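Local atomic coordinates of tricorn protease (Thermoplasma acidophilum, PDB entry 1K32), a protein that hydrolyses peptides as a serine protease of a beta-propeller-bearing hexamer, probably trimming oligopeptides released by the proteasome. Residues A68-R73 against R105-D110; T79-F84 against D732-G737; S123-Q128 against D828-R833; I166-F171 against Y1009-Y1014. All coordinates share one frame; numbering follows the deposited sequence.

How the contacts relate
All four contacts start from antiparallel sheets near the start of the chain, consistent with propeller blades. Contact 1 ties strand 66-73 to the end of its own sheet and the link onward to strand 110-114, whereas contacts 2, 3 and 4 reach beyond the sheet to segments more than 600 residues further on. Contacts 1 and 2 share one sheet through the neighbouring strands 66-73 and 79-86; their centres lie 9 Å apart and they touch. Contacts 2 and 4 are buried, contacts 1 and 3 partly so. Arginines carry contacts 1, 3 and 4, binding carbonyls in 1 and 4 and mainly a carboxylate in 3; contact 2 instead turns on a phenylalanine ring.

Contact 1 (A68-R73 against R105-D110); sequences AIRVMR and RRMFTD
Within one beta-propeller-like blade, Arg70 of strand 66-73 reaches the end of its own sheet: the weakly bonded strand 106-107 still pairs into that sheet through 100-103, and Phe108 and Thr109 then make the passage to strand 110-114 of the next. The Arg70 CG stands anti to the backbone N (chi1 -179°) and the chain runs extended to NE, which carries the guanidinium from the strand to the carbonyls of Phe108 and Thr109. Phe108 O is gripped side-on by two nitrogens: NH1 at 2.9 Å from Phe108 O, the straighter bond at 157°, and NE at 3.2 Å from Phe108 O. Both approach from the same face of that carbonyl, while the oxygen lies in the guanidinium plane. NE also donates to Thr109 O at 2.8 Å, with the donor above the carbonyl plane and the N-H...O angle bent to 132°. This three-bond grip fixes the rotation of the group, and NH1 has a further partner in Ser102. The backbone carbonyl of Met107, centre of an inverse gamma turn, lies over one guanidinium face, and the Met107 side chain crosses that of Arg70 at about a right angle. Asp110 packs its CG 3.5 Å from Arg70 CD without forming a salt bridge; its carboxylate bonds instead to Asn57. At the guanidinium edge, NH2 makes a weak bond to Met72 SD, and that sulfur lies 4.3 Å from Met107 SD.

Contact 2 (T79-F84 against D732-G737); sequences TADLYF and DPFRSG
Phe734 presents its ring to strand 79-86, and Asp81 sits over the face: Asp81 CB lies 3.9 Å from the ring centroid and 5° off the normal, a CH-pi contact. At the ring's edge, Tyr83 comes from the opposite direction, its OH 3.6 Å from Phe734 CE1 and in the ring plane. The two rings meet edge to edge there, with Tyr83 CE1 3.8 Å from Phe734 CZ. Beside the aromatic group, the backbone of Phe734 is held by a nearly straight bond, Phe734 N to Thr79 OG1, 2.9 Å at 164°. With chi1 at 63°, OG1 of Thr79 stands between its own backbone N and carbonyl carbon, while CG2 touches Pro733 CB at 3.9 Å. The strand is part of a propeller-like antiparallel sheet, and the partner is a loop leading toward the strands of the PDZ-like region. Further out, a salt bridge to Arg94 and bonds to Thr96 and to the backbone N of Phe98 and of Ser99 hold the Asp81 carboxylate, while the strand backbone puts CB above the ring. Thr79 OG1 also pairs with Arg73 O, and Phe734 O receives Ser99 OG.

Contact 3 (S123-Q128 against D828-R833); sequences STDAMQ and DDRFIR
Two guanidinium groups, from Arg830 and Arg833, meet the turn 125-128 in different ways. Around Arg830 the partners lie at the edge: Asp125 OD2 and Gln128 O both sit close to its plane. Arg833 is instead met over one face by Met127 CG, 3.3 Å from Arg833 NH1, the two side chains running alongside in the same direction. At the edge of that group, in plane, Asp829 OD2 accepts from Arg833 NE at 3.0 Å. Arg830 grips one oxygen end-on: NH1 is 2.8 Å from Asp125 OD2, nearly along its C-O axis, and NH2 is 3.2 Å from Asp125 OD2. Bends at chi2 and chi3 (93° and 94°) turn the Arg830 chain toward the carboxylate. NH2 further donates to Gln128 O at 3.0 Å and 169°, although from above the carbonyl plane. A type I turn from Asp125 to Gln128 places these acceptors just after strand 120-124 of a propeller-like sheet; the contact sets it against the start of helix 830-848, beyond the PDZ-like strand 818-824. Asp742 gives Arg833, and Arg738 gives Asp829, a second salt bridge. One guanidinium thus ties both ends of the turn to the helix, and the alternating charges probably favour the ionised forms.

Contact 4 (I166-F171 against Y1009-Y1014); sequences IGRNTF and YAPHDY
Hydrogen bonding from Arg168 to the carbonyl of Tyr1009 dominates the polar side, two nitrogens gripping that oxygen end-on. NH1 lies 2.8 Å from Tyr1009 O, in the carbonyl plane, with an N-H...O angle of 154°; NH2 is 3.2 Å from Tyr1009 O and comes from above that plane, with the N-H...O angle bent to 136°. The oxygen is close to the guanidinium plane in both cases. Arg168 has CG beside the backbone N (chi1 -74°) and an otherwise extended chain, which carries the charge from the strand end to the loop before the helix. At the helix start, Ala1010 is the N-cap residue, and its N donates to Asp1013 OD1 at 2.8 Å. Around the guanidinium, NH1 approaches the edge of Tyr1014, 3.6 Å from Tyr1014 CE1, and sits 3.7 Å from Pro1011 CD; Trp188 of the adjacent strand is a cation-pi partner. Within the second segment the rings of Tyr1009 and Tyr1014 lie against each other. Apolar packing is lighter: Ile166 CD1 reaches Pro1011 CB at 4.1 Å, the side chains sliding past each other in opposite directions. The arrangement joins strand 163-168 of a four-stranded antiparallel sheet, as in a propeller blade, to the short helix 1011-1015, which follows the last strand of the five-stranded parallel sheet of the S41 peptidase region.

Contact 1 (A68-R73 against R105-D110)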
loop_
_atom_site.group_PDB
_atom_site.type_symbol
_atom_site.label_atom_id
_atom_site.label_comp_id
_atom_site.label_asym_id
_atom_site.label_seq_id
_atom_site.Cartn_x
_atom_site.Cartn_y
_atom_site.Cartn_z
ATOM N N ALA A 68 11.603 38.157 56.369
ATOM C CA ALA A 68 11.527 38.147 54.911
ATOM C C ALA A 68 12.518 37.086 54.426
ATOM O O ALA A 68 13.661 37.026 54.897
ATOM C CB ALA A 68 11.872 39.513 54.360
ATOM N N ILE A 69 12.089 36.252 53.488
ATOM C CA ILE A 69 12.930 35.156 53.020
ATOM C C ILE A 69 13.099 35.027 51.508
ATOM O O ILE A 69 12.126 35.157 50.751
ATOM C CB ILE A 69 12.361 33.812 53.536
ATOM C CG1 ILE A 69 12.221 33.854 55.061
ATOM C CG2 ILE A 69 13.260 32.664 53.103
ATOM C CD1 ILE A 69 11.467 32.665 55.650
ATOM N N ARG A 70 14.334 34.766 51.075
ATOM C CA ARG A 70 14.620 34.557 49.653
ATOM C C ARG A 70 14.835 33.056 49.433
ATOM O O ARG A 70 15.686 32.431 50.070
ATOM C CB ARG A 70 15.870 35.324 49.190
ATOM C CG ARG A 70 16.149 35.125 47.685
ATOM C CD ARG A 70 17.342 35.919 47.164
ATOM N NE ARG A 70 17.537 35.816 45.704
ATOM C CZ ARG A 70 18.109 34.785 45.077
ATOM N NH1 ARG A 70 18.256 34.793 43.764
ATOM N NH2 ARG A 70 18.542 33.739 45.757
ATOM N N VAL A 71 14.047 32.462 48.549
ATOM C CA VAL A 71 14.208 31.042 48.302
ATOM C C VAL A 71 14.402 30.798 46.824
ATOM O O VAL A 71 13.815 31.491 46.003
ATOM C CB VAL A 71 12.976 30.240 48.808
ATOM C CG1 VAL A 71 11.717 30.775 48.192
ATOM C CG2 VAL A 71 13.131 28.757 48.466
ATOM N N MET A 72 15.245 29.834 46.477
ATOM C CA MET A 72 15.458 29.515 45.064
ATOM C C MET A 72 14.843 28.159 44.692
ATOM O O MET A 72 14.762 27.258 45.517
ATOM C CB MET A 72 16.956 29.518 44.739
ATOM C CG MET A 72 17.616 30.888 44.833
ATOM S SD MET A 72 19.437 30.703 44.813
ATOM C CE MET A 72 19.632 30.121 46.494
ATOM N N ARG A 73 14.374 28.037 43.454
ATOM C CA ARG A 73 13.784 26.788 42.961
ATOM C C ARG A 73 14.272 26.526 41.549
ATOM O O ARG A 73 14.866 27.406 40.938
ATOM C CB ARG A 73 12.253 26.853 42.994
ATOM C CG ARG A 73 11.695 26.571 44.372
ATOM C CD ARG A 73 10.182 26.567 44.395
ATOM N NE ARG A 73 9.693 26.505 45.768
ATOM C CZ ARG A 73 8.409 26.503 46.110
ATOM N NH1 ARG A 73 8.063 26.446 47.385
ATOM N NH2 ARG A 73 7.472 26.559 45.181
ATOM N N ARG A 105 26.512 33.655 41.240
ATOM C CA ARG A 105 27.221 34.923 41.379
ATOM C C ARG A 105 26.302 36.148 41.308
ATOM O O ARG A 105 26.732 37.275 41.579
ATOM C CB ARG A 105 28.329 35.014 40.320
ATOM C CG ARG A 105 27.858 34.671 38.926
ATOM C CD ARG A 105 28.993 34.212 38.009
ATOM N NE ARG A 105 28.471 33.866 36.689
ATOM C CZ ARG A 105 27.717 32.799 36.433
ATOM N NH1 ARG A 105 27.280 32.577 35.201
ATOM N NH2 ARG A 105 27.418 31.940 37.400
ATOM N N ARG A 106 25.042 35.937 40.938
ATOM C CA ARG A 106 24.093 37.044 40.888
ATOM C C ARG A 106 22.737 36.524 41.325
ATOM O O ARG A 106 21.854 36.280 40.507
ATOM C CB ARG A 106 24.012 37.652 39.481
ATOM C CG ARG A 106 25.312 38.302 39.016
ATOM C CD ARG A 106 25.116 39.193 37.784
ATOM N NE ARG A 106 24.508 38.496 36.651
ATOM C CZ ARG A 106 24.207 39.074 35.489
ATOM N NH1 ARG A 106 23.657 38.361 34.512
ATOM N NH2 ARG A 106 24.447 40.369 35.300
ATOM N N MET A 107 22.601 36.327 42.630
ATOM C CA MET A 107 21.371 35.823 43.237
ATOM C C MET A 107 20.457 37.015 43.460
ATOM O O MET A 107 20.324 37.513 44.584
ATOM C CB MET A 107 21.697 35.129 44.568
ATOM C CG MET A 107 22.469 33.811 44.423
ATOM S SD MET A 107 22.858 33.026 46.010
ATOM C CE MET A 107 24.459 33.668 46.260
ATOM N N PHE A 108 19.819 37.456 42.377
ATOM C CA PHE A 108 18.962 38.630 42.411
ATOM C C PHE A 108 17.515 38.419 42.839
ATOM O O PHE A 108 17.035 37.292 42.904
ATOM C CB PHE A 108 19.062 39.354 41.058
ATOM C CG PHE A 108 20.440 39.919 40.779
ATOM C CD1 PHE A 108 20.771 40.408 39.509
ATOM C CD2 PHE A 108 21.395 40.003 41.800
ATOM C CE1 PHE A 108 22.025 40.976 39.260
ATOM C CE2 PHE A 108 22.662 40.574 41.557
ATOM C CZ PHE A 108 22.972 41.062 40.281
ATOM N N THR A 109 16.825 39.527 43.105
ATOM C CA THR A 109 15.454 39.511 43.612
ATOM C C THR A 109 15.686 39.080 45.045
ATOM O O THR A 109 15.710 37.881 45.368
ATOM C CB THR A 109 14.560 38.491 42.913
ATOM O OG1 THR A 109 14.461 38.837 41.527
ATOM C CG2 THR A 109 13.152 38.493 43.539
ATOM N N ASP A 110 15.887 40.082 45.894
ATOM C CA ASP A 110 16.191 39.843 47.294
ATOM C C ASP A 110 15.718 40.997 48.166
ATOM O O ASP A 110 15.169 41.976 47.671
ATOM C CB ASP A 110 17.712 39.684 47.432
ATOM C CG ASP A 110 18.127 38.967 48.704
ATOM O OD1 ASP A 110 19.337 38.665 48.836
ATOM O OD2 ASP A 110 17.267 38.706 49.563
#

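Contact 2 (T79-F84 against D732-G737)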
loop_
_atom_site.group_PDB
_atom_site.type_symbol
_atom_site.label_atom_id
_atom_site.label_comp_id
_atom_site.label_asym_id
_atom_site.label_seq_id
_atom_site.Cartn_x
_atom_site.Cartn_y
_atom_site.Cartn_z
ATOM N N THR A 79 15.671 30.148 39.453
ATOM C CA THR A 79 14.579 31.086 39.731
ATOM C C THR A 79 14.502 31.420 41.219
ATOM O O THR A 79 14.895 30.624 42.064
ATOM C CB THR A 79 13.179 30.552 39.280
ATOM O OG1 THR A 79 12.841 29.376 40.016
ATOM C CG2 THR A 79 13.175 30.230 37.765
ATOM N N ALA A 80 13.996 32.608 41.529
ATOM C CA ALA A 80 13.869 33.031 42.909
ATOM C C ALA A 80 12.650 33.910 43.142
ATOM O O ALA A 80 12.151 34.575 42.221
ATOM C CB ALA A 80 15.143 33.784 43.350
ATOM N N ASP A 81 12.166 33.888 44.380
ATOM C CA ASP A 81 11.043 34.723 44.799
ATOM C C ASP A 81 11.088 34.857 46.320
ATOM O O ASP A 81 11.766 34.081 46.999
ATOM C CB ASP A 81 9.718 34.139 44.300
ATOM C CG ASP A 81 9.214 34.838 43.023
ATOM O OD1 ASP A 81 8.617 34.161 42.166
ATOM O OD2 ASP A 81 9.409 36.071 42.878
ATOM N N LEU A 82 10.389 35.848 46.860
ATOM C CA LEU A 82 10.410 36.075 48.296
ATOM C C LEU A 82 9.152 35.660 49.064
ATOM O O LEU A 82 8.038 35.682 48.519
ATOM C CB LEU A 82 10.703 37.549 48.563
ATOM C CG LEU A 82 11.847 38.182 47.757
ATOM C CD1 LEU A 82 11.913 39.663 48.103
ATOM C CD2 LEU A 82 13.202 37.493 48.040
ATOM N N TYR A 83 9.358 35.286 50.335
ATOM C CA TYR A 83 8.296 34.874 51.250
ATOM C C TYR A 83 8.425 35.622 52.574
ATOM O O TYR A 83 9.480 36.189 52.896
ATOM C CB TYR A 83 8.376 33.387 51.599
ATOM C CG TYR A 83 7.921 32.422 50.535
ATOM C CD1 TYR A 83 8.648 32.260 49.346
ATOM C CD2 TYR A 83 6.771 31.655 50.719
ATOM C CE1 TYR A 83 8.229 31.356 48.368
ATOM C CE2 TYR A 83 6.349 30.750 49.750
ATOM C CZ TYR A 83 7.081 30.608 48.577
ATOM O OH TYR A 83 6.638 29.745 47.604
ATOM N N PHE A 84 7.340 35.592 53.338
ATOM C CA PHE A 84 7.293 36.195 54.659
ATOM C C PHE A 84 7.031 35.047 55.618
ATOM O O PHE A 84 6.221 34.160 55.326
ATOM C CB PHE A 84 6.129 37.185 54.799
ATOM C CG PHE A 84 6.393 38.545 54.216
ATOM C CD1 PHE A 84 5.372 39.499 54.171
ATOM C CD2 PHE A 84 7.645 38.877 53.702
ATOM C CE1 PHE A 84 5.596 40.765 53.622
ATOM C CE2 PHE A 84 7.880 40.133 53.152
ATOM C CZ PHE A 84 6.854 41.082 53.108
ATOM N N ASP A 732 10.111 22.394 41.368
ATOM C CA ASP A 732 9.892 22.977 40.049
ATOM C C ASP A 732 10.214 24.468 40.138
ATOM O O ASP A 732 10.000 25.098 41.166
ATOM C CB ASP A 732 8.435 22.802 39.596
ATOM C CG ASP A 732 8.036 21.344 39.429
ATOM O OD1 ASP A 732 8.738 20.598 38.714
ATOM O OD2 ASP A 732 7.005 20.945 40.008
ATOM N N PRO A 733 10.739 25.046 39.055
ATOM C CA PRO A 733 11.074 26.468 39.060
ATOM C C PRO A 733 9.859 27.362 39.348
ATOM O O PRO A 733 8.712 26.976 39.108
ATOM C CB PRO A 733 11.654 26.687 37.665
ATOM C CG PRO A 733 10.949 25.672 36.832
ATOM C CD PRO A 733 10.936 24.453 37.720
ATOM N N PHE A 734 10.116 28.543 39.896
ATOM C CA PHE A 734 9.043 29.480 40.188
ATOM C C PHE A 734 8.449 29.921 38.865
ATOM O O PHE A 734 9.158 30.009 37.866
ATOM C CB PHE A 734 9.571 30.692 40.959
ATOM C CG PHE A 734 9.681 30.460 42.444
ATOM C CD1 PHE A 734 8.541 30.236 43.211
ATOM C CD2 PHE A 734 10.924 30.459 43.074
ATOM C CE1 PHE A 734 8.637 30.011 44.587
ATOM C CE2 PHE A 734 11.032 30.237 44.438
ATOM C CZ PHE A 734 9.883 30.011 45.201
ATOM N N ARG A 735 7.149 30.180 38.856
ATOM C CA ARG A 735 6.480 30.599 37.638
ATOM C C ARG A 735 6.030 32.043 37.752
ATOM O O ARG A 735 5.662 32.512 38.831
ATOM C CB ARG A 735 5.255 29.719 37.369
ATOM C CG ARG A 735 5.531 28.229 37.333
ATOM C CD ARG A 735 5.864 27.749 35.943
ATOM N NE ARG A 735 4.748 27.961 35.023
ATOM C CZ ARG A 735 4.636 27.360 33.844
ATOM N NH1 ARG A 735 3.591 27.611 33.065
ATOM N NH2 ARG A 735 5.565 26.496 33.452
ATOM N N SER A 736 6.052 32.737 36.626
ATOM C CA SER A 736 5.628 34.123 36.565
ATOM C C SER A 736 4.807 34.301 35.300
ATOM O O SER A 736 5.153 33.744 34.258
ATOM C CB SER A 736 6.838 35.046 36.511
ATOM O OG SER A 736 6.447 36.393 36.648
ATOM N N GLY A 737 3.724 35.075 35.388
ATOM C CA GLY A 737 2.897 35.316 34.219
ATOM C C GLY A 737 3.129 36.737 33.753
ATOM O O GLY A 737 3.049 37.678 34.539
#

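Contact 3 (S123-Q128 against D828-R833)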
loop_
_atom_site.group_PDB
_atom_site.type_symbol
_atom_site.label_atom_id
_atom_site.label_comp_id
_atom_site.label_asym_id
_atom_site.label_seq_id
_atom_site.Cartn_x
_atom_site.Cartn_y
_atom_site.Cartn_z
ATOM N N SER A 123 14.971 44.388 46.149
ATOM C CA SER A 123 15.823 44.712 45.026
ATOM C C SER A 123 15.540 43.661 43.975
ATOM O O SER A 123 15.601 42.471 44.268
ATOM C CB SER A 123 17.280 44.649 45.447
ATOM O OG SER A 123 18.114 44.731 44.326
ATOM N N THR A 124 15.208 44.089 42.758
ATOM C CA THR A 124 14.922 43.124 41.704
ATOM C C THR A 124 14.972 43.672 40.284
ATOM O O THR A 124 14.642 44.838 40.020
ATOM C CB THR A 124 13.542 42.434 41.931
ATOM O OG1 THR A 124 13.331 41.457 40.913
ATOM C CG2 THR A 124 12.407 43.450 41.880
ATOM N N ASP A 125 15.379 42.798 39.370
ATOM C CA ASP A 125 15.489 43.121 37.956
ATOM C C ASP A 125 14.318 42.498 37.217
ATOM O O ASP A 125 14.213 42.609 35.993
ATOM C CB ASP A 125 16.790 42.544 37.401
ATOM C CG ASP A 125 16.889 41.047 37.609
ATOM O OD1 ASP A 125 16.851 40.592 38.770
ATOM O OD2 ASP A 125 16.999 40.322 36.606
ATOM N N ALA A 126 13.442 41.843 37.973
ATOM C CA ALA A 126 12.275 41.167 37.412
ATOM C C ALA A 126 11.524 41.975 36.354
ATOM O O ALA A 126 11.026 41.419 35.376
ATOM C CB ALA A 126 11.328 40.771 38.530
ATOM N N MET A 127 11.446 43.286 36.545
ATOM C CA MET A 127 10.746 44.133 35.586
ATOM C C MET A 127 11.650 45.090 34.828
ATOM O O MET A 127 11.237 46.190 34.476
ATOM C CB MET A 127 9.652 44.942 36.285
ATOM C CG MET A 127 8.282 44.372 36.066
ATOM S SD MET A 127 7.949 43.063 37.205
ATOM C CE MET A 127 7.413 44.076 38.598
ATOM N N GLN A 128 12.888 44.677 34.590
ATOM C CA GLN A 128 13.814 45.529 33.869
ATOM C C GLN A 128 14.369 44.805 32.652
ATOM O O GLN A 128 14.293 43.576 32.553
ATOM C CB GLN A 128 14.949 45.966 34.789
ATOM C CG GLN A 128 14.496 46.725 36.023
ATOM C CD GLN A 128 13.759 48.008 35.691
ATOM O OE1 GLN A 128 14.101 48.706 34.736
ATOM N NE2 GLN A 128 12.755 48.339 36.499
ATOM N N ASP A 828 7.715 34.870 30.284
ATOM C CA ASP A 828 8.771 35.860 30.435
ATOM C C ASP A 828 8.567 37.004 29.449
ATOM O O ASP A 828 7.959 36.817 28.403
ATOM C CB ASP A 828 10.123 35.175 30.185
ATOM C CG ASP A 828 11.285 36.138 30.205
ATOM O OD1 ASP A 828 11.355 36.990 31.114
ATOM O OD2 ASP A 828 12.148 36.030 29.314
ATOM N N ASP A 829 9.055 38.192 29.783
ATOM C CA ASP A 829 8.906 39.319 28.873
ATOM C C ASP A 829 10.113 40.233 28.909
ATOM O O ASP A 829 10.028 41.405 28.585
ATOM C CB ASP A 829 7.591 40.098 29.143
ATOM C CG ASP A 829 7.542 40.773 30.520
ATOM O OD1 ASP A 829 6.516 41.432 30.802
ATOM O OD2 ASP A 829 8.498 40.667 31.322
ATOM N N ARG A 830 11.254 39.668 29.284
ATOM C CA ARG A 830 12.508 40.419 29.351
ATOM C C ARG A 830 12.943 40.969 27.988
ATOM O O ARG A 830 13.396 42.108 27.879
ATOM C CB ARG A 830 13.635 39.524 29.897
ATOM C CG ARG A 830 15.022 40.174 29.795
ATOM C CD ARG A 830 15.369 40.915 31.063
ATOM N NE ARG A 830 16.130 40.040 31.944
ATOM C CZ ARG A 830 16.394 40.283 33.219
ATOM N NH1 ARG A 830 17.105 39.406 33.910
ATOM N NH2 ARG A 830 15.947 41.382 33.806
ATOM N N PHE A 831 12.834 40.153 26.949
ATOM C CA PHE A 831 13.255 40.606 25.631
ATOM C C PHE A 831 12.371 41.753 25.148
ATOM O O PHE A 831 12.868 42.700 24.542
ATOM C CB PHE A 831 13.218 39.453 24.621
ATOM C CG PHE A 831 13.763 39.821 23.272
ATOM C CD1 PHE A 831 15.120 40.110 23.109
ATOM C CD2 PHE A 831 12.925 39.885 22.164
ATOM C CE1 PHE A 831 15.629 40.449 21.864
ATOM C CE2 PHE A 831 13.429 40.225 20.905
ATOM C CZ PHE A 831 14.785 40.506 20.760
ATOM N N ILE A 832 11.064 41.665 25.406
ATOM C CA ILE A 832 10.145 42.736 25.005
ATOM C C ILE A 832 10.572 44.022 25.698
ATOM O O ILE A 832 10.707 45.064 25.052
ATOM C CB ILE A 832 8.682 42.414 25.384
ATOM C CG1 ILE A 832 8.207 41.192 24.592
ATOM C CG2 ILE A 832 7.781 43.624 25.085
ATOM C CD1 ILE A 832 6.868 40.611 25.049
ATOM N N ARG A 833 10.800 43.937 27.009
ATOM C CA ARG A 833 11.231 45.091 27.793
ATOM C C ARG A 833 12.551 45.644 27.258
ATOM O O ARG A 833 12.757 46.850 27.235
ATOM C CB ARG A 833 11.386 44.708 29.272
ATOM C CG ARG A 833 10.067 44.486 30.009
ATOM C CD ARG A 833 10.263 43.894 31.410
ATOM N NE ARG A 833 8.975 43.532 31.999
ATOM C CZ ARG A 833 8.157 44.394 32.594
ATOM N NH1 ARG A 833 7.002 43.975 33.078
ATOM N NH2 ARG A 833 8.505 45.664 32.734
#

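Contact 4 (I166-F171 against Y1009-Y1014)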
loop_
_atom_site.group_PDB
_atom_site.type_symbol
_atom_site.label_atom_id
_atom_site.label_comp_id
_atom_site.label_asym_id
_atom_site.label_seq_id
_atom_site.Cartn_x
_atom_site.Cartn_y
_atom_site.Cartn_z
ATOM N N ILE A 166 22.910 54.038 50.018
ATOM C CA ILE A 166 22.767 53.056 48.965
ATOM C C ILE A 166 24.018 52.262 48.663
ATOM O O ILE A 166 25.092 52.811 48.432
ATOM C CB ILE A 166 22.238 53.738 47.688
ATOM C CG1 ILE A 166 20.817 54.263 47.971
ATOM C CG2 ILE A 166 22.270 52.773 46.505
ATOM C CD1 ILE A 166 20.233 55.142 46.904
ATOM N N GLY A 167 23.856 50.946 48.704
ATOM C CA GLY A 167 24.949 50.054 48.399
ATOM C C GLY A 167 24.738 49.548 46.983
ATOM O O GLY A 167 23.678 48.987 46.659
ATOM N N ARG A 168 25.733 49.777 46.134
ATOM C CA ARG A 168 25.688 49.342 44.748
ATOM C C ARG A 168 26.624 48.161 44.566
ATOM O O ARG A 168 27.784 48.243 44.950
ATOM C CB ARG A 168 26.129 50.470 43.818
ATOM C CG ARG A 168 25.096 51.564 43.648
ATOM C CD ARG A 168 25.606 52.670 42.749
ATOM N NE ARG A 168 24.496 53.472 42.253
ATOM C CZ ARG A 168 24.592 54.429 41.332
ATOM N NH1 ARG A 168 23.488 55.072 40.954
ATOM N NH2 ARG A 168 25.777 54.755 40.799
ATOM N N ASN A 169 26.108 47.076 43.988
ATOM C CA ASN A 169 26.883 45.858 43.734
ATOM C C ASN A 169 27.506 45.305 45.003
ATOM O O ASN A 169 28.536 44.630 44.958
ATOM C CB ASN A 169 27.994 46.153 42.722
ATOM C CG ASN A 169 27.484 46.903 41.522
ATOM O OD1 ASN A 169 27.997 47.961 41.178
ATOM N ND2 ASN A 169 26.471 46.361 40.879
ATOM N N THR A 170 26.859 45.568 46.129
ATOM C CA THR A 170 27.372 45.164 47.426
ATOM C C THR A 170 27.104 43.738 47.947
ATOM O O THR A 170 27.179 43.489 49.156
ATOM C CB THR A 170 26.940 46.206 48.481
ATOM O OG1 THR A 170 25.578 46.590 48.245
ATOM C CG2 THR A 170 27.822 47.443 48.389
ATOM N N PHE A 171 26.810 42.800 47.050
ATOM C CA PHE A 171 26.612 41.409 47.472
ATOM C C PHE A 171 28.008 40.769 47.565
ATOM O O PHE A 171 28.973 41.337 47.063
ATOM C CB PHE A 171 25.723 40.661 46.460
ATOM C CG PHE A 171 26.051 40.951 45.029
ATOM C CD1 PHE A 171 27.151 40.345 44.410
ATOM C CD2 PHE A 171 25.294 41.878 44.307
ATOM C CE1 PHE A 171 27.498 40.661 43.093
ATOM C CE2 PHE A 171 25.635 42.209 42.976
ATOM C CZ PHE A 171 26.738 41.599 42.370
ATOM N N TYR A 1009 26.411 57.840 36.884
ATOM C CA TYR A 1009 24.967 57.814 36.756
ATOM C C TYR A 1009 24.536 57.724 38.222
ATOM O O TYR A 1009 24.295 56.643 38.743
ATOM C CB TYR A 1009 24.522 56.574 35.982
ATOM C CG TYR A 1009 23.138 56.673 35.364
ATOM C CD1 TYR A 1009 22.088 57.301 36.033
ATOM C CD2 TYR A 1009 22.873 56.089 34.123
ATOM C CE1 TYR A 1009 20.803 57.340 35.482
ATOM C CE2 TYR A 1009 21.606 56.120 33.566
ATOM C CZ TYR A 1009 20.578 56.742 34.247
ATOM O OH TYR A 1009 19.326 56.732 33.689
ATOM N N ALA A 1010 24.467 58.876 38.884
ATOM C CA ALA A 1010 24.110 58.952 40.298
ATOM C C ALA A 1010 22.647 58.636 40.615
ATOM O O ALA A 1010 21.787 58.699 39.743
ATOM C CB ALA A 1010 24.463 60.319 40.826
ATOM N N PRO A 1011 22.352 58.301 41.887
ATOM C CA PRO A 1011 20.980 57.984 42.289
ATOM C C PRO A 1011 20.032 59.133 41.967
ATOM O O PRO A 1011 18.919 58.909 41.502
ATOM C CB PRO A 1011 21.106 57.734 43.792
ATOM C CG PRO A 1011 22.488 57.165 43.914
ATOM C CD PRO A 1011 23.279 58.101 43.016
ATOM N N HIS A 1012 20.480 60.365 42.199
ATOM C CA HIS A 1012 19.640 61.520 41.923
ATOM C C HIS A 1012 19.383 61.695 40.434
ATOM O O HIS A 1012 18.429 62.363 40.038
ATOM C CB HIS A 1012 20.233 62.801 42.547
ATOM C CG HIS A 1012 21.703 62.977 42.323
ATOM N ND1 HIS A 1012 22.229 63.434 41.133
ATOM C CD2 HIS A 1012 22.760 62.776 43.148
ATOM C CE1 HIS A 1012 23.545 63.509 41.235
ATOM N NE2 HIS A 1012 23.892 63.116 42.448
ATOM N N ASP A 1013 20.226 61.082 39.604
ATOM C CA ASP A 1013 20.032 61.151 38.156
ATOM C C ASP A 1013 18.827 60.271 37.842
ATOM O O ASP A 1013 17.959 60.648 37.061
ATOM C CB ASP A 1013 21.273 60.645 37.414
ATOM C CG ASP A 1013 22.414 61.645 37.442
ATOM O OD1 ASP A 1013 23.568 61.248 37.707
ATOM O OD2 ASP A 1013 22.156 62.838 37.189
ATOM N N TYR A 1014 18.775 59.095 38.461
ATOM C CA TYR A 1014 17.646 58.193 38.254
ATOM C C TYR A 1014 16.378 58.826 38.811
ATOM O O TYR A 1014 15.317 58.694 38.221
ATOM C CB TYR A 1014 17.873 56.849 38.946
ATOM C CG TYR A 1014 18.918 55.989 38.284
ATOM C CD1 TYR A 1014 20.226 55.949 38.766
ATOM C CD2 TYR A 1014 18.597 55.206 37.178
ATOM C CE1 TYR A 1014 21.183 55.142 38.158
ATOM C CE2 TYR A 1014 19.549 54.397 36.563
ATOM C CZ TYR A 1014 20.831 54.370 37.058
ATOM O OH TYR A 1014 21.757 53.554 36.474
#